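Local coordinates for protein sesquisabinene B synthase 2 (Santalum album, PDB 6A2A) that probably cyclises farnesyl diphosphate to the sesquiterpene sesquisabinene B, as a magnesium- or manganese-dependent plant terpene synthase, at residues 170-175 / 214-219; 338-343 / 353-358. One frame throughout, in Å; residues are numbered along the deposited sequence.

Interaction 1: residues 170-175 / 214-219; sequences SFLGWE and PLHWRT
Phe171 lays one face of its ring on Pro214. Pro214 CG stands 3.5 Å from the centroid of the Phe171 ring and only 5° off its normal, a CH-pi contact for which the compact proline ring, with its CB and CG, offers a close-fitting apolar surface. The same phenyl ring turns its edge to Trp217, a T-shaped pair with planes at 72° and the centroids of the Phe171 ring and the six-membered ring of Trp217 5.1 Å apart. Pro214 CG also lies over that indole face, so proline and phenyl share it. Phe171 reaches this corner because its CG swings beside the backbone N (chi1 -72°). Next to it, Leu172 CD2 rests over the face of His216, 3.8 Å from the imidazole centroid, giving a flat polar ring an apolar cover.

One water ties the loops together where direct polar bonding is lacking: it donates to Phe171 O at 2.8 Å and accepts from Trp217 NE1 at 3.0 Å. Phe171 O also lies 3.2 Å from His216 CD2 and is gripped by Asn508 ND2, which reaches Gly173 O as well. Because Asn508 OD1 bonds His216 NE2, this single amide holds both loops and fixes the rotation of the imidazole.

A type I turn from Ser170 to Gly173 presents Phe171 and Leu172. Glycine fits its last position, since a CB there would be crowded by Ser170 O. Within the all-helical fold, the contact joins the loop between helices 160-170 and 178-192 to the one between helices 201-212 and 220-232, and Thr219 N-caps helix 220-232. Asn508 brings in helix 489-510, Arg184 of helix 178-192 touches Phe171, and Leu172 packs on Phe128 and Arg129 of helix 121-133.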
loop_
_atom_site.group_PDB
_atom_site.type_symbol
_atom_site.label_atom_id
_atom_site.label_comp_id
_atom_site.label_asym_id
_atom_site.label_seq_id
_atom_site.Cartn_x
_atom_site.Cartn_y
_atom_site.Cartn_z
ATOM N N SER A 170 21.876 20.831 -33.415
ATOM C CA SER A 170 21.938 19.843 -34.464
ATOM C C SER A 170 21.030 18.636 -34.156
ATOM O O SER A 170 20.497 18.031 -35.105
ATOM C CB SER A 170 23.314 19.397 -34.780
ATOM O OG SER A 170 23.863 18.548 -33.786
ATOM N N PHE A 171 20.799 18.415 -32.879
ATOM C CA PHE A 171 20.055 17.218 -32.395
ATOM C C PHE A 171 18.560 17.418 -32.555
ATOM O O PHE A 171 17.765 16.470 -32.289
ATOM C CB PHE A 171 20.449 16.853 -30.958
ATOM C CG PHE A 171 21.822 16.276 -30.936
ATOM C CD1 PHE A 171 22.060 14.933 -31.168
ATOM C CD2 PHE A 171 22.915 17.112 -30.732
ATOM C CE1 PHE A 171 23.332 14.426 -31.229
ATOM C CE2 PHE A 171 24.181 16.579 -30.775
ATOM C CZ PHE A 171 24.409 15.267 -31.036
ATOM N N LEU A 172 18.152 18.600 -32.958
ATOM C CA LEU A 172 16.729 18.875 -33.208
ATOM C C LEU A 172 16.397 18.636 -34.691
ATOM O O LEU A 172 15.282 18.898 -35.120
ATOM C CB LEU A 172 16.354 20.284 -32.751
ATOM C CG LEU A 172 15.859 20.454 -31.324
ATOM C CD1 LEU A 172 14.517 19.782 -31.115
ATOM C CD2 LEU A 172 16.908 19.992 -30.309
ATOM N N GLY A 173 17.354 18.154 -35.432
ATOM C CA GLY A 173 17.232 17.887 -36.861
ATOM C C GLY A 173 16.327 16.693 -37.185
ATOM O O GLY A 173 16.031 15.833 -36.346
ATOM N N TRP A 174 15.907 16.682 -38.443
ATOM C CA TRP A 174 15.016 15.629 -39.023
ATOM C C TRP A 174 15.744 14.862 -40.112
ATOM O O TRP A 174 16.876 15.173 -40.540
ATOM C CB TRP A 174 13.720 16.239 -39.604
ATOM C CG TRP A 174 12.859 17.070 -38.727
ATOM C CD1 TRP A 174 12.937 17.263 -37.364
ATOM C CD2 TRP A 174 11.721 17.813 -39.166
ATOM N NE1 TRP A 174 11.921 18.064 -36.955
ATOM C CE2 TRP A 174 11.205 18.474 -38.052
ATOM C CE3 TRP A 174 11.111 18.016 -40.415
ATOM C CZ2 TRP A 174 10.057 19.256 -38.113
ATOM C CZ3 TRP A 174 9.975 18.788 -40.473
ATOM C CH2 TRP A 174 9.459 19.403 -39.346
ATOM N N GLU A 175 15.145 13.765 -40.596
ATOM C CA GLU A 175 15.773 13.062 -41.679
ATOM C C GLU A 175 15.818 14.020 -42.899
ATOM O O GLU A 175 14.947 14.878 -43.041
ATOM C CB GLU A 175 15.057 11.750 -42.058
ATOM C CG GLU A 175 15.144 10.630 -41.036
ATOM C CD GLU A 175 14.512 9.335 -41.561
ATOM O OE1 GLU A 175 13.294 9.319 -41.739
ATOM O OE2 GLU A 175 15.241 8.426 -41.897
ATOM N N PRO A 214 24.270 15.110 -25.590
ATOM C CA PRO A 214 23.644 16.400 -25.845
ATOM C C PRO A 214 22.458 16.688 -24.924
ATOM O O PRO A 214 21.821 15.764 -24.397
ATOM C CB PRO A 214 23.216 16.356 -27.317
ATOM C CG PRO A 214 23.205 14.903 -27.645
ATOM C CD PRO A 214 24.181 14.199 -26.730
ATOM N N LEU A 215 22.126 17.964 -24.690
ATOM C CA LEU A 215 21.076 18.339 -23.853
ATOM C C LEU A 215 19.760 17.641 -24.256
ATOM O O LEU A 215 18.969 17.257 -23.391
ATOM C CB LEU A 215 20.910 19.870 -23.903
ATOM C CG LEU A 215 19.801 20.447 -23.055
ATOM C CD1 LEU A 215 20.003 20.114 -21.611
ATOM C CD2 LEU A 215 19.699 21.969 -23.203
ATOM N N HIS A 216 19.558 17.527 -25.554
ATOM C CA HIS A 216 18.319 16.979 -26.100
ATOM C C HIS A 216 18.157 15.519 -25.648
ATOM O O HIS A 216 17.026 15.038 -25.625
ATOM C CB HIS A 216 18.354 17.060 -27.630
ATOM C CG HIS A 216 17.049 16.750 -28.290
ATOM N ND1 HIS A 216 15.891 17.403 -27.961
ATOM C CD2 HIS A 216 16.753 15.938 -29.338
ATOM C CE1 HIS A 216 14.903 16.976 -28.764
ATOM N NE2 HIS A 216 15.407 16.131 -29.641
ATOM N N TRP A 217 19.255 14.819 -25.387
ATOM C CA TRP A 217 19.235 13.367 -25.033
ATOM C C TRP A 217 19.258 13.149 -23.502
ATOM O O TRP A 217 19.222 12.006 -23.048
ATOM C CB TRP A 217 20.411 12.682 -25.722
ATOM C CG TRP A 217 20.259 12.543 -27.207
ATOM C CD1 TRP A 217 19.276 13.071 -27.994
ATOM C CD2 TRP A 217 21.139 11.833 -28.073
ATOM N NE1 TRP A 217 19.500 12.755 -29.305
ATOM C CE2 TRP A 217 20.600 11.940 -29.375
ATOM C CE3 TRP A 217 22.281 11.067 -27.887
ATOM C CZ2 TRP A 217 21.216 11.345 -30.449
ATOM C CZ3 TRP A 217 22.861 10.444 -28.951
ATOM C CH2 TRP A 217 22.374 10.633 -30.235
ATOM N N ARG A 218 19.297 14.189 -22.694
ATOM C CA ARG A 218 19.389 14.049 -21.246
ATOM C C ARG A 218 18.009 14.136 -20.614
ATOM O O ARG A 218 17.078 14.769 -21.152
ATOM C CB ARG A 218 20.363 15.106 -20.675
ATOM C CG ARG A 218 21.812 14.834 -21.029
ATOM C CD ARG A 218 22.802 15.918 -20.503
ATOM N NE ARG A 218 24.167 15.504 -20.650
ATOM C CZ ARG A 218 24.819 14.707 -19.790
ATOM N NH1 ARG A 218 24.178 14.153 -18.770
ATOM N NH2 ARG A 218 26.084 14.432 -20.004
ATOM N N THR A 219 17.897 13.626 -19.414
ATOM C CA THR A 219 16.694 13.723 -18.657
ATOM C C THR A 219 16.531 15.126 -18.114
ATOM O O THR A 219 17.520 15.874 -17.914
ATOM C CB THR A 219 16.583 12.765 -17.472
ATOM O OG1 THR A 219 17.405 13.189 -16.381
ATOM C CG2 THR A 219 16.900 11.316 -17.823
HETATM O O HOH W 1 18.522 13.808 -31.916
#

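Interaction 2: residues 338-343 / 353-358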
loop_
_atom_site.group_PDB
_atom_site.type_symbol
_atom_site.label_atom_id
_atom_site.label_comp_id
_atom_site.label_asym_id
_atom_site.label_seq_id
_atom_site.Cartn_x
_atom_site.Cartn_y
_atom_site.Cartn_z
ATOM N N TRP A 338 -4.165 -15.468 -17.883
ATOM C CA TRP A 338 -4.598 -14.707 -16.674
ATOM C C TRP A 338 -5.331 -15.608 -15.671
ATOM O O TRP A 338 -6.379 -15.259 -15.124
ATOM C CB TRP A 338 -5.392 -13.457 -17.079
ATOM C CG TRP A 338 -5.122 -12.286 -16.197
ATOM C CD1 TRP A 338 -6.009 -11.644 -15.380
ATOM C CD2 TRP A 338 -3.840 -11.667 -15.986
ATOM N NE1 TRP A 338 -5.364 -10.633 -14.706
ATOM C CE2 TRP A 338 -4.042 -10.615 -15.068
ATOM C CE3 TRP A 338 -2.570 -11.845 -16.533
ATOM C CZ2 TRP A 338 -3.004 -9.780 -14.659
ATOM C CZ3 TRP A 338 -1.540 -11.025 -16.128
ATOM C CH2 TRP A 338 -1.763 -10.007 -15.206
ATOM N N ASP A 339 -4.710 -16.750 -15.382
ATOM C CA ASP A 339 -5.327 -17.792 -14.607
ATOM C C ASP A 339 -4.304 -18.419 -13.763
ATOM O O ASP A 339 -3.447 -19.120 -14.268
ATOM C CB ASP A 339 -5.934 -18.814 -15.556
ATOM C CG ASP A 339 -6.549 -20.018 -14.837
ATOM O OD1 ASP A 339 -6.317 -20.268 -13.646
ATOM O OD2 ASP A 339 -7.255 -20.757 -15.550
ATOM N N ILE A 340 -4.360 -18.140 -12.459
ATOM C CA ILE A 340 -3.299 -18.520 -11.546
ATOM C C ILE A 340 -3.584 -19.874 -10.856
ATOM O O ILE A 340 -2.910 -20.198 -9.886
ATOM C CB ILE A 340 -3.068 -17.428 -10.497
ATOM C CG1 ILE A 340 -4.363 -17.043 -9.767
ATOM C CG2 ILE A 340 -2.436 -16.197 -11.150
ATOM C CD1 ILE A 340 -4.141 -16.403 -8.434
ATOM N N SER A 341 -4.536 -20.651 -11.360
ATOM C CA SER A 341 -4.850 -22.002 -10.791
ATOM C C SER A 341 -3.609 -22.853 -10.549
ATOM O O SER A 341 -3.548 -23.532 -9.541
ATOM C CB SER A 341 -5.748 -22.782 -11.732
ATOM O OG SER A 341 -6.952 -22.097 -11.876
ATOM N N LYS A 342 -2.697 -22.891 -11.515
ATOM C CA LYS A 342 -1.541 -23.800 -11.430
ATOM C C LYS A 342 -0.327 -23.132 -10.796
ATOM O O LYS A 342 0.786 -23.690 -10.859
ATOM C CB LYS A 342 -1.190 -24.325 -12.818
ATOM C CG LYS A 342 -2.326 -25.052 -13.539
ATOM C CD LYS A 342 -1.885 -25.577 -14.889
ATOM C CE LYS A 342 -2.857 -26.540 -15.532
ATOM N NZ LYS A 342 -2.408 -26.877 -16.905
ATOM N N ALA A 343 -0.493 -21.924 -10.212
ATOM C CA ALA A 343 0.654 -21.209 -9.724
ATOM C C ALA A 343 1.452 -22.028 -8.700
ATOM O O ALA A 343 2.684 -21.964 -8.651
ATOM C CB ALA A 343 0.230 -19.862 -9.149
ATOM N N PRO A 353 7.312 -13.729 -7.693
ATOM C CA PRO A 353 7.268 -12.783 -8.830
ATOM C C PRO A 353 6.017 -12.905 -9.702
ATOM O O PRO A 353 5.454 -11.897 -10.191
ATOM C CB PRO A 353 8.520 -13.149 -9.634
ATOM C CG PRO A 353 9.486 -13.682 -8.575
ATOM C CD PRO A 353 8.565 -14.453 -7.657
ATOM N N LEU A 354 5.603 -14.109 -10.011
ATOM C CA LEU A 354 4.465 -14.320 -10.857
ATOM C C LEU A 354 3.221 -13.674 -10.233
ATOM O O LEU A 354 2.467 -12.940 -10.894
ATOM C CB LEU A 354 4.218 -15.811 -11.075
ATOM C CG LEU A 354 2.914 -16.181 -11.781
ATOM C CD1 LEU A 354 2.906 -15.669 -13.187
ATOM C CD2 LEU A 354 2.732 -17.692 -11.809
ATOM N N LEU A 355 2.974 -14.013 -8.994
ATOM C CA LEU A 355 1.745 -13.576 -8.378
ATOM C C LEU A 355 1.817 -12.077 -8.064
ATOM O O LEU A 355 0.766 -11.389 -8.038
ATOM C CB LEU A 355 1.494 -14.368 -7.092
ATOM C CG LEU A 355 1.074 -15.825 -7.311
ATOM C CD1 LEU A 355 1.003 -16.580 -5.985
ATOM C CD2 LEU A 355 -0.237 -15.909 -8.067
ATOM N N THR A 356 3.014 -11.539 -7.858
ATOM C CA THR A 356 3.125 -10.085 -7.703
ATOM C C THR A 356 2.827 -9.367 -9.022
ATOM O O THR A 356 2.160 -8.345 -9.041
ATOM C CB THR A 356 4.458 -9.702 -7.086
ATOM O OG1 THR A 356 4.591 -10.300 -5.786
ATOM C CG2 THR A 356 4.602 -8.196 -7.006
ATOM N N MET A 357 3.333 -9.880 -10.140
ATOM C CA MET A 357 2.981 -9.367 -11.440
ATOM C C MET A 357 1.467 -9.351 -11.635
ATOM O O MET A 357 0.898 -8.360 -12.066
ATOM C CB MET A 357 3.636 -10.192 -12.558
ATOM C CG MET A 357 3.095 -9.853 -13.961
ATOM S SD MET A 357 3.396 -11.229 -15.089
ATOM C CE MET A 357 2.169 -12.409 -14.506
ATOM N N PHE A 358 0.810 -10.469 -11.286
ATOM C CA PHE A 358 -0.616 -10.627 -11.443
ATOM C C PHE A 358 -1.375 -9.594 -10.562
ATOM O O PHE A 358 -2.218 -8.882 -11.062
ATOM C CB PHE A 358 -0.962 -12.078 -11.072
ATOM C CG PHE A 358 -2.412 -12.448 -11.186
ATOM C CD1 PHE A 358 -2.962 -12.669 -12.421
ATOM C CD2 PHE A 358 -3.222 -12.528 -10.062
ATOM C CE1 PHE A 358 -4.290 -13.027 -12.553
ATOM C CE2 PHE A 358 -4.547 -12.894 -10.203
ATOM C CZ PHE A 358 -5.059 -13.151 -11.438
#
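Trp338 and Ile340 pack against Phe358 from a loop that leaves helix 325-337 through a Schellman motif, in the helical metal-binding domain of a terpene synthase. Trp338 takes the positive phi of that motif, and its chi1 of -143°, well away from a staggered value, carries the indole over to helix 348-372. There Phe358 CE1 and CD1 sit over one indole face, CE1 coming to 3.4 Å from Trp338 NE1. The planes meet at 44°, an oblique pairing that is neither a stack nor a T. Trp338 NE1 has its polar partner in Asn362 OD1, one turn further along the helix.

Phe358 is held outstretched, its CG anti to the backbone N (chi1 -179°), and Ile340 CG2 sits over the centre of one Phe358 face in a CH-pi contact, 3.7 Å from the ring centroid and nearly on the normal. The branched isoleucine does two jobs, for CG2 also meets Leu355 CD2 at 3.8 Å while CD1 lies beside Phe358 CE2. A smaller Ala343 lets Leu354 and Leu355 come close through their CD2 methyls. With an alanine in place of Trp338, Phe358 CE1 and CD1 would probably lose their indole cover and Asn362 OD1 its N-H partner.

On the second subunit, Ile377 packs on Ile340 and Tyr366 on Leu355, placing the contact at the dimer interface. An Asx turn helps shape the loop: Asp339 OD1 accepts Ser341 N at 2.9 Å and, through its syn lone pair, Ser341 OG at 2.6 Å.

How the interactions relate
Interactions 1 and 2 follow one another along the chain and lie on opposite sides of its centre, their own centres about 42 Å apart and their nearest atoms about 25 Å apart, so they do not touch. Both set loop side chains against aromatic rings, yet in different settings: interaction 1 joins two loops within the chain and meets no other subunit, whereas interaction 2 ties a loop to a helix beside the second subunit. Interaction 2 lies nearer the metal site: the side chain of Met357 packs on Ile315 of helix 299-321 and is about 11 Å from that of Asp316, a magnesium ligand of this enzyme, though no metal is bound to this chain here. Interaction 1 lies away from that site.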